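Local structure of pentafunctional AROM polypeptide (Schizosaccharomyces pombe, 5SWV) at residues L29-D37 / T516-A524; L58-R69 / E99-D110. The protein probably catalyses five steps of the shikimate pathway, the part described here holding its dehydroquinate dehydratase and shikimate dehydrogenase. All blocks are in the same frame, centred on the assembly; numbering follows the deposited sequence.

Interaction 1: L29-D37 / T516-A524; sequences LRDVTVGCD and TGMTAPFDA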
ATOM      1  N   LEU A  29      12.800  -3.435  -2.176  1.00 43.32           N
ATOM      2  CA  LEU A  29      11.772  -2.391  -2.361  1.00 42.97           C
ATOM      3  C   LEU A  29      10.544  -2.563  -1.481  1.00 42.86           C
ATOM      4  O   LEU A  29       9.939  -1.581  -1.055  1.00 41.26           O
ATOM      5  CB  LEU A  29      11.309  -2.342  -3.820  1.00 42.29           C
ATOM      6  CG  LEU A  29      10.335  -1.209  -4.178  1.00 42.35           C
ATOM      7  CD1 LEU A  29      11.070   0.117  -4.240  1.00 42.03           C
ATOM      8  CD2 LEU A  29       9.615  -1.470  -5.491  1.00 42.68           C
ATOM      9  N   ARG A  30      10.165  -3.808  -1.235  1.00 44.14           N
ATOM     10  CA  ARG A  30       9.006  -4.088  -0.396  1.00 45.98           C
ATOM     11  C   ARG A  30       9.250  -3.756   1.071  1.00 45.81           C
ATOM     12  O   ARG A  30       8.312  -3.407   1.774  1.00 46.29           O
ATOM     13  CB  ARG A  30       8.571  -5.534  -0.569  1.00 48.17           C
ATOM     14  CG  ARG A  30       8.047  -5.755  -1.970  1.00 50.88           C
ATOM     15  CD  ARG A  30       7.759  -7.206  -2.231  1.00 54.47           C
ATOM     16  NE  ARG A  30       7.484  -7.433  -3.646  1.00 58.52           N
ATOM     17  CZ  ARG A  30       7.003  -8.570  -4.161  1.00 62.54           C
ATOM     18  NH1 ARG A  30       6.720  -9.620  -3.382  1.00 64.33           N
ATOM     19  NH2 ARG A  30       6.796  -8.661  -5.475  1.00 63.53           N
ATOM     20  N   ASP A  31      10.502  -3.852   1.519  1.00 45.91           N
ATOM     21  CA  ASP A  31      10.890  -3.458   2.878  1.00 45.01           C
ATOM     22  C   ASP A  31      11.072  -1.936   3.039  1.00 42.33           C
ATOM     23  O   ASP A  31      10.658  -1.364   4.056  1.00 42.00           O
ATOM     24  CB  ASP A  31      12.170  -4.202   3.309  1.00 47.55           C
ATOM     25  CG  ASP A  31      11.997  -5.757   3.361  1.00 49.47           C
ATOM     26  OD1 ASP A  31      10.868  -6.274   3.594  1.00 49.75           O
ATOM     27  OD2 ASP A  31      13.020  -6.464   3.188  1.00 50.67           O
ATOM     28  N   VAL A  32      11.672  -1.278   2.048  1.00 39.83           N
ATOM     29  CA  VAL A  32      11.979   0.158   2.167  1.00 38.29           C
ATOM     30  C   VAL A  32      10.783   1.073   1.986  1.00 37.19           C
ATOM     31  O   VAL A  32      10.876   2.242   2.310  1.00 36.72           O
ATOM     32  CB  VAL A  32      13.082   0.632   1.196  1.00 37.99           C
ATOM     33  CG1 VAL A  32      14.308  -0.251   1.312  1.00 38.80           C
ATOM     34  CG2 VAL A  32      12.597   0.674  -0.239  1.00 38.16           C
ATOM     35  N   THR A  33       9.683   0.563   1.442  1.00 36.64           N
ATOM     36  CA  THR A  33       8.475   1.377   1.231  1.00 36.66           C
ATOM     37  C   THR A  33       7.445   1.267   2.357  1.00 36.73           C
ATOM     38  O   THR A  33       6.475   2.027   2.375  1.00 36.90           O
ATOM     39  CB  THR A  33       7.781   1.051  -0.109  1.00 36.12           C
ATOM     40  OG1 THR A  33       7.437  -0.333  -0.156  1.00 35.72           O
ATOM     41  CG2 THR A  33       8.703   1.375  -1.262  1.00 36.34           C
ATOM     42  N   VAL A  34       7.647   0.315   3.265  1.00 36.80           N
ATOM     43  CA  VAL A  34       6.873   0.197   4.504  1.00 36.58           C
ATOM     44  C   VAL A  34       6.504   1.565   5.081  1.00 36.59           C
ATOM     45  O   VAL A  34       7.371   2.429   5.248  1.00 36.69           O
ATOM     46  CB  VAL A  34       7.684  -0.635   5.530  1.00 37.42           C
ATOM     47  CG1 VAL A  34       7.343  -0.304   6.979  1.00 37.19           C
ATOM     48  CG2 VAL A  34       7.490  -2.130   5.249  1.00 37.85           C
ATOM     49  N   GLY A  35       5.211   1.752   5.353  1.00 36.42           N
ATOM     50  CA  GLY A  35       4.690   2.945   6.010  1.00 36.18           C
ATOM     51  C   GLY A  35       4.540   4.184   5.161  1.00 36.86           C
ATOM     52  O   GLY A  35       4.115   5.224   5.669  1.00 37.53           O
ATOM     53  N   CYS A  36       4.866   4.085   3.874  1.00 37.51           N
ATOM     54  CA  CYS A  36       4.851   5.228   2.964  1.00 37.67           C
ATOM     55  C   CYS A  36       3.618   5.229   2.090  1.00 37.20           C
ATOM     56  O   CYS A  36       3.150   4.182   1.649  1.00 36.92           O
ATOM     57  CB  CYS A  36       6.085   5.209   2.083  1.00 38.34           C
ATOM     58  SG  CYS A  36       7.607   5.215   3.048  1.00 40.16           S
ATOM     59  N   ASP A  37       3.097   6.419   1.843  1.00 37.61           N
ATOM     60  CA  ASP A  37       1.945   6.598   0.964  1.00 38.22           C
ATOM     61  C   ASP A  37       2.361   6.886  -0.480  1.00 38.25           C
ATOM     62  O   ASP A  37       1.521   6.832  -1.373  1.00 39.49           O
ATOM     63  CB  ASP A  37       1.055   7.720   1.496  1.00 38.90           C
ATOM     64  CG  ASP A  37       0.614   7.476   2.928  1.00 40.18           C
ATOM     65  OD1 ASP A  37      -0.383   6.753   3.120  1.00 41.57           O
ATOM     66  OD2 ASP A  37       1.269   7.990   3.868  1.00 41.21           O
ATOM     67  N   THR A 516      -3.902   1.464  11.079  1.00 35.96           N
ATOM     68  CA  THR A 516      -2.797   2.396  11.394  1.00 35.58           C
ATOM     69  C   THR A 516      -2.483   3.381  10.270  1.00 35.81           C
ATOM     70  O   THR A 516      -1.708   4.314  10.457  1.00 36.61           O
ATOM     71  CB  THR A 516      -1.497   1.623  11.695  1.00 35.13           C
ATOM     72  OG1 THR A 516      -1.003   0.997  10.500  1.00 34.70           O
ATOM     73  CG2 THR A 516      -1.743   0.570  12.745  1.00 35.19           C
ATOM     74  N   GLY A 517      -3.061   3.167   9.095  1.00 35.99           N
ATOM     75  CA  GLY A 517      -2.726   3.970   7.911  1.00 35.90           C
ATOM     76  C   GLY A 517      -1.409   3.605   7.237  1.00 35.59           C
ATOM     77  O   GLY A 517      -1.005   4.287   6.302  1.00 34.63           O
ATOM     78  N   MET A 518      -0.770   2.511   7.674  1.00 36.18           N
ATOM     79  CA  MET A 518       0.592   2.160   7.252  1.00 36.74           C
ATOM     80  C   MET A 518       0.709   0.694   6.897  1.00 35.31           C
ATOM     81  O   MET A 518       0.119  -0.148   7.558  1.00 33.73           O
ATOM     82  CB  MET A 518       1.565   2.472   8.391  1.00 38.38           C
ATOM     83  CG  MET A 518       1.595   3.961   8.744  1.00 39.86           C
ATOM     84  SD  MET A 518       2.663   4.444  10.110  1.00 40.73           S
ATOM     85  CE  MET A 518       2.076   3.308  11.342  1.00 41.67           C
ATOM     86  N   THR A 519       1.481   0.394   5.855  1.00 35.23           N
ATOM     87  CA  THR A 519       1.793  -0.993   5.537  1.00 35.63           C
ATOM     88  C   THR A 519       2.894  -1.469   6.451  1.00 35.81           C
ATOM     89  O   THR A 519       3.563  -0.667   7.084  1.00 35.94           O
ATOM     90  CB  THR A 519       2.285  -1.195   4.103  1.00 35.80           C
ATOM     91  OG1 THR A 519       3.523  -0.507   3.944  1.00 36.63           O
ATOM     92  CG2 THR A 519       1.252  -0.709   3.069  1.00 35.37           C
ATOM     93  N   ALA A 520       3.069  -2.783   6.507  1.00 36.18           N
ATOM     94  CA  ALA A 520       4.145  -3.420   7.256  1.00 36.86           C
ATOM     95  C   ALA A 520       4.808  -4.480   6.361  1.00 37.79           C
ATOM     96  O   ALA A 520       4.137  -5.043   5.509  1.00 39.49           O
ATOM     97  CB  ALA A 520       3.575  -4.052   8.509  1.00 36.87           C
ATOM     98  N   PRO A 521       6.106  -4.786   6.567  1.00 38.79           N
ATOM     99  CA  PRO A 521       6.805  -5.688   5.642  1.00 39.40           C
ATOM    100  C   PRO A 521       6.407  -7.150   5.821  1.00 39.40           C
ATOM    101  O   PRO A 521       6.405  -7.650   6.953  1.00 39.12           O
ATOM    102  CB  PRO A 521       8.276  -5.502   6.020  1.00 39.79           C
ATOM    103  CG  PRO A 521       8.270  -5.053   7.447  1.00 39.49           C
ATOM    104  CD  PRO A 521       6.879  -4.600   7.807  1.00 39.39           C
ATOM    105  N   PHE A 522       6.083  -7.823   4.718  1.00 39.23           N
ATOM    106  CA  PHE A 522       5.588  -9.187   4.793  1.00 39.28           C
ATOM    107  C   PHE A 522       6.633 -10.143   5.353  1.00 39.81           C
ATOM    108  O   PHE A 522       6.333 -10.889   6.263  1.00 40.67           O
ATOM    109  CB  PHE A 522       5.115  -9.659   3.428  1.00 39.63           C
ATOM    110  CG  PHE A 522       4.871 -11.144   3.343  1.00 39.99           C
ATOM    111  CD1 PHE A 522       3.645 -11.680   3.697  1.00 39.74           C
ATOM    112  CD2 PHE A 522       5.875 -12.004   2.898  1.00 40.20           C
ATOM    113  CE1 PHE A 522       3.424 -13.044   3.612  1.00 39.94           C
ATOM    114  CE2 PHE A 522       5.662 -13.369   2.811  1.00 40.31           C
ATOM    115  CZ  PHE A 522       4.433 -13.890   3.166  1.00 40.29           C
ATOM    116  N   ASP A 523       7.847 -10.105   4.811  1.00 40.59           N
ATOM    117  CA  ASP A 523       8.895 -11.092   5.130  1.00 41.47           C
ATOM    118  C   ASP A 523       9.190 -11.294   6.614  1.00 41.11           C
ATOM    119  O   ASP A 523       9.124 -12.420   7.103  1.00 41.86           O
ATOM    120  CB  ASP A 523      10.209 -10.731   4.431  1.00 42.84           C
ATOM    121  CG  ASP A 523      10.225 -11.091   2.956  1.00 44.36           C
ATOM    122  OD1 ASP A 523       9.239 -11.654   2.410  1.00 44.20           O
ATOM    123  OD2 ASP A 523      11.273 -10.806   2.340  1.00 46.50           O
ATOM    124  N   ALA A 524       9.530 -10.215   7.318  1.00 40.31           N
ATOM    125  CA  ALA A 524       9.887 -10.300   8.743  1.00 40.04           C
ATOM    126  C   ALA A 524       8.693 -10.625   9.627  1.00 39.92           C
ATOM    127  O   ALA A 524       8.854 -11.248  10.670  1.00 41.00           O
ATOM    128  CB  ALA A 524      10.560  -9.025   9.223  1.00 39.54           C
TER
HETATM  129  O   HOH W   1       8.821  -8.293   2.781  1.00 33.40           O
HETATM  130  O   HOH W   2      10.977  -7.781   6.057  1.00 47.60           O
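The turn that follows helix 29-32 lies against the loop leading into helix 522-530, with Gly35 CA 4.4 Å from Met518 CA and Val34 CA 5.3 Å from Ala520 CA. Thr33 to Cys36 form a type II beta turn, closed by Cys36 N on Thr33 O, and Gly35 takes its positive-phi position. The turn presents Gly35 N to the side chain of Thr519: the N-H reaches Thr519 OG1 at 3.2 Å and 162°, a direct hydrogen bond between the segments. With chi1 at 64°, Thr519 holds this hydroxyl between its own backbone N and carbonyl carbon. Beside the bond, the CB of Met518 rests on Gly35 CA.

Val34 meets the Pro521 ring with one branch. Its CG2 lies beside CB, CG and CD of Pro521, nearest CB at 3.5 Å, while Leu277 of helix 266-277 also touches Val34. Asp31 also meets the ring, crossing it at about a right angle, with OD1 3.6 Å from Pro521 CB. That same OD1 accepts from two waters, which in turn take the N-H groups of Asp523 and Ala524. Pro521 is the N-cap residue, so Asp31 addresses the start of helix 522-530 through water. At the far end, Lys9 pairs with Asp37 and also bonds Gly517 O. The arrangement is a small, partly hydrated seam between domains, joining a turn of the dehydroquinase barrel to the link between the last two helices of the shikimate dehydrogenase.

Interaction 2: L58-R69 / E99-D110; sequences LDFVAEQISLLR and ELMLSAMRYGCD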
ATOM      1  N   LEU A  58      16.337  11.566 -21.351  1.00 44.39           N
ATOM      2  CA  LEU A  58      14.901  11.213 -21.286  1.00 44.40           C
ATOM      3  C   LEU A  58      14.630   9.721 -21.362  1.00 44.51           C
ATOM      4  O   LEU A  58      13.805   9.202 -20.616  1.00 44.47           O
ATOM      5  CB  LEU A  58      14.115  11.891 -22.409  1.00 45.97           C
ATOM      6  CG  LEU A  58      13.303  13.133 -22.066  1.00 46.79           C
ATOM      7  CD1 LEU A  58      14.176  14.215 -21.441  1.00 47.69           C
ATOM      8  CD2 LEU A  58      12.612  13.651 -23.323  1.00 47.23           C
ATOM      9  N   ASP A  59      15.304   9.042 -22.283  1.00 45.50           N
ATOM     10  CA  ASP A  59      15.104   7.606 -22.451  1.00 46.08           C
ATOM     11  C   ASP A  59      15.429   6.844 -21.166  1.00 44.23           C
ATOM     12  O   ASP A  59      14.664   5.982 -20.733  1.00 42.92           O
ATOM     13  CB  ASP A  59      15.931   7.072 -23.635  1.00 47.88           C
ATOM     14  CG  ASP A  59      15.390   7.537 -24.990  1.00 48.84           C
ATOM     15  OD1 ASP A  59      14.153   7.567 -25.162  1.00 47.10           O
ATOM     16  OD2 ASP A  59      16.203   7.870 -25.881  1.00 50.93           O
ATOM     17  N   PHE A  60      16.549   7.204 -20.547  1.00 42.73           N
ATOM     18  CA  PHE A  60      16.986   6.570 -19.305  1.00 41.83           C
ATOM     19  C   PHE A  60      16.015   6.806 -18.138  1.00 40.65           C
ATOM     20  O   PHE A  60      15.526   5.868 -17.497  1.00 38.98           O
ATOM     21  CB  PHE A  60      18.380   7.079 -18.939  1.00 42.03           C
ATOM     22  CG  PHE A  60      18.863   6.596 -17.609  1.00 42.51           C
ATOM     23  CD1 PHE A  60      19.254   5.275 -17.440  1.00 42.58           C
ATOM     24  CD2 PHE A  60      18.911   7.455 -16.516  1.00 42.95           C
ATOM     25  CE1 PHE A  60      19.694   4.825 -16.209  1.00 43.12           C
ATOM     26  CE2 PHE A  60      19.360   7.009 -15.277  1.00 42.84           C
ATOM     27  CZ  PHE A  60      19.752   5.693 -15.125  1.00 42.82           C
ATOM     28  N   VAL A  61      15.734   8.075 -17.884  1.00 40.11           N
ATOM     29  CA  VAL A  61      14.836   8.451 -16.808  1.00 39.64           C
ATOM     30  C   VAL A  61      13.497   7.751 -16.977  1.00 39.65           C
ATOM     31  O   VAL A  61      12.959   7.232 -16.020  1.00 39.78           O
ATOM     32  CB  VAL A  61      14.642   9.978 -16.724  1.00 39.69           C
ATOM     33  CG1 VAL A  61      13.614  10.337 -15.649  1.00 39.82           C
ATOM     34  CG2 VAL A  61      15.970  10.654 -16.413  1.00 39.44           C
ATOM     35  N   ALA A  62      12.990   7.709 -18.201  1.00 39.97           N
ATOM     36  CA  ALA A  62      11.752   7.013 -18.490  1.00 39.85           C
ATOM     37  C   ALA A  62      11.833   5.497 -18.250  1.00 40.42           C
ATOM     38  O   ALA A  62      10.902   4.919 -17.685  1.00 39.96           O
ATOM     39  CB  ALA A  62      11.329   7.302 -19.910  1.00 40.26           C
ATOM     40  N   GLU A  63      12.923   4.855 -18.679  1.00 41.68           N
ATOM     41  CA  GLU A  63      13.116   3.410 -18.423  1.00 42.93           C
ATOM     42  C   GLU A  63      13.117   3.147 -16.929  1.00 42.35           C
ATOM     43  O   GLU A  63      12.490   2.202 -16.463  1.00 42.17           O
ATOM     44  CB  GLU A  63      14.410   2.879 -19.048  1.00 45.94           C
ATOM     45  CG  GLU A  63      14.251   2.411 -20.496  1.00 49.86           C
ATOM     46  CD  GLU A  63      15.415   2.789 -21.426  1.00 53.86           C
ATOM     47  OE1 GLU A  63      15.181   2.842 -22.671  1.00 54.70           O
ATOM     48  OE2 GLU A  63      16.548   3.042 -20.927  1.00 55.68           O
ATOM     49  N   GLN A  64      13.786   4.026 -16.185  1.00 41.41           N
ATOM     50  CA  GLN A  64      13.852   3.934 -14.735  1.00 40.76           C
ATOM     51  C   GLN A  64      12.481   4.064 -14.081  1.00 40.64           C
ATOM     52  O   GLN A  64      12.112   3.233 -13.262  1.00 40.00           O
ATOM     53  CB  GLN A  64      14.787   5.004 -14.187  1.00 40.74           C
ATOM     54  CG  GLN A  64      16.233   4.812 -14.594  1.00 40.82           C
ATOM     55  CD  GLN A  64      16.920   3.792 -13.737  1.00 41.30           C
ATOM     56  OE1 GLN A  64      17.321   4.097 -12.614  1.00 44.15           O
ATOM     57  NE2 GLN A  64      17.063   2.575 -14.239  1.00 41.20           N
ATOM     58  N   ILE A  65      11.728   5.093 -14.455  1.00 40.99           N
ATOM     59  CA  ILE A  65      10.410   5.330 -13.869  1.00 41.79           C
ATOM     60  C   ILE A  65       9.452   4.174 -14.130  1.00 42.85           C
ATOM     61  O   ILE A  65       8.697   3.780 -13.235  1.00 42.53           O
ATOM     62  CB  ILE A  65       9.768   6.650 -14.373  1.00 42.33           C
ATOM     63  CG1 ILE A  65      10.599   7.875 -13.938  1.00 42.23           C
ATOM     64  CG2 ILE A  65       8.323   6.810 -13.867  1.00 42.30           C
ATOM     65  CD1 ILE A  65      10.937   7.942 -12.467  1.00 41.86           C
ATOM     66  N   SER A  66       9.462   3.638 -15.347  1.00 44.46           N
ATOM     67  CA  SER A  66       8.575   2.507 -15.659  1.00 45.31           C
ATOM     68  C   SER A  66       9.042   1.240 -14.949  1.00 45.00           C
ATOM     69  O   SER A  66       8.214   0.494 -14.436  1.00 45.54           O
ATOM     70  CB  SER A  66       8.374   2.295 -17.176  1.00 45.57           C
ATOM     71  OG  SER A  66       9.582   2.415 -17.884  1.00 46.84           O
ATOM     72  N   LEU A  67      10.355   1.018 -14.883  1.00 45.26           N
ATOM     73  CA  LEU A  67      10.913  -0.126 -14.148  1.00 45.39           C
ATOM     74  C   LEU A  67      10.406  -0.163 -12.702  1.00 45.23           C
ATOM     75  O   LEU A  67      10.119  -1.237 -12.164  1.00 47.24           O
ATOM     76  CB  LEU A  67      12.451  -0.099 -14.185  1.00 46.26           C
ATOM     77  CG  LEU A  67      13.235  -1.267 -13.574  1.00 47.10           C
ATOM     78  CD1 LEU A  67      12.900  -2.591 -14.246  1.00 47.72           C
ATOM     79  CD2 LEU A  67      14.732  -1.011 -13.666  1.00 47.47           C
ATOM     80  N   LEU A  68      10.270   1.010 -12.093  1.00 44.18           N
ATOM     81  CA  LEU A  68       9.757   1.124 -10.731  1.00 44.04           C
ATOM     82  C   LEU A  68       8.250   0.854 -10.684  1.00 45.14           C
ATOM     83  O   LEU A  68       7.765   0.096  -9.826  1.00 45.27           O
ATOM     84  CB  LEU A  68      10.078   2.514 -10.170  1.00 43.27           C
ATOM     85  CG  LEU A  68       9.458   2.910  -8.837  1.00 42.57           C
ATOM     86  CD1 LEU A  68      10.009   2.030  -7.735  1.00 42.48           C
ATOM     87  CD2 LEU A  68       9.697   4.382  -8.553  1.00 42.92           C
ATOM     88  N   ARG A  69       7.509   1.475 -11.600  1.00 46.40           N
ATOM     89  CA  ARG A  69       6.056   1.247 -11.711  1.00 47.24           C
ATOM     90  C   ARG A  69       5.637  -0.220 -11.892  1.00 46.47           C
ATOM     91  O   ARG A  69       4.536  -0.574 -11.528  1.00 45.67           O
ATOM     92  CB  ARG A  69       5.451   2.089 -12.839  1.00 47.36           C
ATOM     93  CG  ARG A  69       5.214   3.540 -12.465  1.00 48.34           C
ATOM     94  CD  ARG A  69       3.887   3.984 -13.038  1.00 50.06           C
ATOM     95  NE  ARG A  69       3.544   5.389 -12.807  1.00 51.58           N
ATOM     96  CZ  ARG A  69       2.997   5.900 -11.695  1.00 52.57           C
ATOM     97  NH1 ARG A  69       2.741   5.154 -10.610  1.00 52.55           N
ATOM     98  NH2 ARG A  69       2.715   7.200 -11.659  1.00 53.68           N
ATOM     99  N   GLU A  99      12.388  19.940 -19.872  1.00 35.65           N
ATOM    100  CA  GLU A  99      12.230  18.792 -20.750  1.00 35.93           C
ATOM    101  C   GLU A  99      11.946  17.536 -19.957  1.00 35.83           C
ATOM    102  O   GLU A  99      11.056  16.783 -20.323  1.00 37.05           O
ATOM    103  CB  GLU A  99      13.474  18.564 -21.591  1.00 36.90           C
ATOM    104  CG  GLU A  99      13.265  17.562 -22.718  1.00 38.05           C
ATOM    105  CD  GLU A  99      14.552  17.143 -23.424  1.00 39.29           C
ATOM    106  OE1 GLU A  99      15.660  17.294 -22.834  1.00 39.91           O
ATOM    107  OE2 GLU A  99      14.442  16.642 -24.576  1.00 39.91           O
ATOM    108  N   LEU A 100      12.687  17.310 -18.871  1.00 35.41           N
ATOM    109  CA  LEU A 100      12.495  16.107 -18.056  1.00 34.82           C
ATOM    110  C   LEU A 100      11.144  16.101 -17.355  1.00 34.06           C
ATOM    111  O   LEU A 100      10.466  15.073 -17.326  1.00 33.55           O
ATOM    112  CB  LEU A 100      13.628  15.910 -17.035  1.00 35.19           C
ATOM    113  CG  LEU A 100      14.921  15.258 -17.573  1.00 35.80           C
ATOM    114  CD1 LEU A 100      16.129  15.563 -16.680  1.00 35.77           C
ATOM    115  CD2 LEU A 100      14.759  13.752 -17.749  1.00 35.55           C
ATOM    116  N   MET A 101      10.749  17.241 -16.810  1.00 33.51           N
ATOM    117  CA  MET A 101       9.492  17.315 -16.073  1.00 33.43           C
ATOM    118  C   MET A 101       8.285  17.148 -17.000  1.00 32.90           C
ATOM    119  O   MET A 101       7.316  16.488 -16.645  1.00 31.95           O
ATOM    120  CB  MET A 101       9.414  18.619 -15.253  1.00 34.06           C
ATOM    121  CG  MET A 101      10.369  18.635 -14.063  1.00 34.05           C
ATOM    122  SD  MET A 101      10.322  20.142 -13.068  1.00 34.98           S
ATOM    123  CE  MET A 101      11.320  21.279 -14.017  1.00 35.00           C
ATOM    124  N   LEU A 102       8.362  17.727 -18.193  1.00 33.42           N
ATOM    125  CA  LEU A 102       7.327  17.532 -19.210  1.00 33.53           C
ATOM    126  C   LEU A 102       7.147  16.073 -19.569  1.00 34.48           C
ATOM    127  O   LEU A 102       6.024  15.589 -19.724  1.00 34.50           O
ATOM    128  CB  LEU A 102       7.672  18.304 -20.472  1.00 33.65           C
ATOM    129  CG  LEU A 102       7.484  19.818 -20.390  1.00 34.03           C
ATOM    130  CD1 LEU A 102       8.031  20.511 -21.637  1.00 34.01           C
ATOM    131  CD2 LEU A 102       6.026  20.191 -20.159  1.00 34.23           C
ATOM    132  N   SER A 103       8.265  15.380 -19.722  1.00 35.59           N
ATOM    133  CA  SER A 103       8.241  13.952 -20.021  1.00 36.75           C
ATOM    134  C   SER A 103       7.545  13.132 -18.922  1.00 37.37           C
ATOM    135  O   SER A 103       6.762  12.208 -19.211  1.00 37.67           O
ATOM    136  CB  SER A 103       9.661  13.452 -20.249  1.00 36.99           C
ATOM    137  OG  SER A 103       9.721  12.061 -20.089  1.00 37.81           O
ATOM    138  N   ALA A 104       7.828  13.489 -17.674  1.00 37.35           N
ATOM    139  CA  ALA A 104       7.252  12.825 -16.519  1.00 37.64           C
ATOM    140  C   ALA A 104       5.738  12.936 -16.468  1.00 38.12           C
ATOM    141  O   ALA A 104       5.048  12.001 -16.038  1.00 37.60           O
ATOM    142  CB  ALA A 104       7.848  13.392 -15.247  1.00 37.75           C
ATOM    143  N   MET A 105       5.230  14.085 -16.887  1.00 38.81           N
ATOM    144  CA  MET A 105       3.794  14.318 -16.923  1.00 39.90           C
ATOM    145  C   MET A 105       3.190  13.524 -18.083  1.00 40.29           C
ATOM    146  O   MET A 105       2.106  12.958 -17.949  1.00 38.61           O
ATOM    147  CB  MET A 105       3.486  15.827 -16.991  1.00 40.81           C
ATOM    148  CG  MET A 105       3.960  16.549 -15.726  1.00 41.78           C
ATOM    149  SD  MET A 105       3.909  18.355 -15.584  1.00 44.16           S
ATOM    150  CE  MET A 105       4.108  18.903 -17.269  1.00 44.15           C
ATOM    151  N   ARG A 106       3.913  13.440 -19.195  1.00 41.64           N
ATOM    152  CA  ARG A 106       3.467  12.621 -20.318  1.00 43.24           C
ATOM    153  C   ARG A 106       3.300  11.145 -19.949  1.00 43.29           C
ATOM    154  O   ARG A 106       2.361  10.528 -20.427  1.00 42.64           O
ATOM    155  CB  ARG A 106       4.371  12.772 -21.557  1.00 44.90           C
ATOM    156  CG  ARG A 106       3.853  13.784 -22.568  1.00 46.52           C
ATOM    157  CD  ARG A 106       4.756  13.893 -23.785  1.00 47.94           C
ATOM    158  NE  ARG A 106       5.995  14.617 -23.463  1.00 49.98           N
ATOM    159  CZ  ARG A 106       7.250  14.190 -23.677  1.00 50.86           C
ATOM    160  NH1 ARG A 106       7.512  13.008 -24.247  1.00 50.02           N
ATOM    161  NH2 ARG A 106       8.274  14.977 -23.318  1.00 51.91           N
ATOM    162  N   TYR A 107       4.175  10.568 -19.116  1.00 43.68           N
ATOM    163  CA  TYR A 107       3.955   9.161 -18.693  1.00 44.04           C
ATOM    164  C   TYR A 107       3.261   9.005 -17.327  1.00 42.86           C
ATOM    165  O   TYR A 107       3.399   7.979 -16.673  1.00 42.50           O
ATOM    166  CB  TYR A 107       5.204   8.246 -18.861  1.00 45.56           C
ATOM    167  CG  TYR A 107       6.530   8.728 -18.310  1.00 47.19           C
ATOM    168  CD1 TYR A 107       6.747   8.856 -16.923  1.00 47.57           C
ATOM    169  CD2 TYR A 107       7.602   9.018 -19.169  1.00 47.88           C
ATOM    170  CE1 TYR A 107       7.982   9.289 -16.418  1.00 46.98           C
ATOM    171  CE2 TYR A 107       8.836   9.450 -18.660  1.00 48.13           C
ATOM    172  CZ  TYR A 107       9.018   9.587 -17.289  1.00 46.32           C
ATOM    173  OH  TYR A 107      10.219  10.018 -16.801  1.00 44.90           O
ATOM    174  N   GLY A 108       2.481  10.009 -16.921  1.00 42.70           N
ATOM    175  CA  GLY A 108       1.546   9.883 -15.794  1.00 42.43           C
ATOM    176  C   GLY A 108       2.121   9.749 -14.386  1.00 42.68           C
ATOM    177  O   GLY A 108       1.597   8.969 -13.582  1.00 43.08           O
ATOM    178  N   CYS A 109       3.187  10.496 -14.082  1.00 41.91           N
ATOM    179  CA  CYS A 109       3.629  10.658 -12.701  1.00 41.21           C
ATOM    180  C   CYS A 109       2.513  11.366 -11.953  1.00 40.16           C
ATOM    181  O   CYS A 109       1.875  12.271 -12.502  1.00 39.75           O
ATOM    182  CB  CYS A 109       4.932  11.458 -12.598  1.00 41.93           C
ATOM    183  SG  CYS A 109       6.410  10.503 -13.034  1.00 44.18           S
ATOM    184  N   ASP A 110       2.288  10.951 -10.706  1.00 38.95           N
ATOM    185  CA  ASP A 110       1.197  11.491  -9.889  1.00 37.44           C
ATOM    186  C   ASP A 110       1.478  12.919  -9.468  1.00 36.97           C
ATOM    187  O   ASP A 110       0.583  13.766  -9.530  1.00 37.75           O
ATOM    188  CB  ASP A 110       0.960  10.621  -8.670  1.00 36.86           C
ATOM    189  CG  ASP A 110       0.660   9.194  -9.041  1.00 36.99           C
ATOM    190  OD1 ASP A 110       1.613   8.468  -9.417  1.00 35.86           O
ATOM    191  OD2 ASP A 110      -0.528   8.811  -8.962  1.00 37.88           O
TER
HETATM  192  O   HOH W   3       4.672   6.672 -14.603  1.00 51.06           O
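The Tyr107 ring meets Ala62 CB and Ile65 CG2 obliquely, at CE2 (3.5 Å) and CE1 (3.6 Å), while one of its faces lies over Ser103 O and Ala104 CA of the helix that it follows. The Arg69 guanidinium is approached at its edge, near its plane, by Gly108 O, Cys109 CA and Asp110 OD1. These groups join two successive outer helices of the dehydroquinase (beta/alpha)8 barrel, 58-69 and 94-106; the axes of the segments 58-69 and 99-106 are inclined at 38° and approach to 10.5 Å.

Farther toward the helix starts, Leu100 CD2 fits between Val61 CG2 and Leu58 CD1, and both methyls of Leu58 lie along the carboxylate end of Glu99. At the C-terminal ends of the two helices the contact turns polar. A Schellman motif with Gly108 as C-prime ends helix 94-106 and turns Gly108 O toward Arg69, whose NH2 gives it a weak bond. Bent at chi2 (-139°), the Arg69 chain brings the same NH2 to Asp110, just ahead of strand 111-115. Asp110 OD1 also accepts from Ile76 N, which ties the pair to strand 76-79. In the salt bridge NH2 reaches OD1 on its syn side at 2.8 Å, with the guanidinium and carboxylate planes 65° apart.

In the fold
Interactions 1 and 2 have centres about 24 Å apart and share the dehydroquinase domain, whose eight parallel strands form the barrel. Along the chain the order is 29-37, 58-69, 99-110 and 516-524, so interaction 2 is local, linking neighbouring helices about strand 76-79, whereas interaction 1 brings the end of the chain back to near its start. The two meet where Leu29 CD1 packs on Leu68 CD1 at 4.1 Å, connecting helix 29-32 to helix 58-69. Interaction 2 thus belongs to the wall of one enzyme, and interaction 1 lies between that enzyme and the shikimate dehydrogenase and probably contributes to how the two domains sit together.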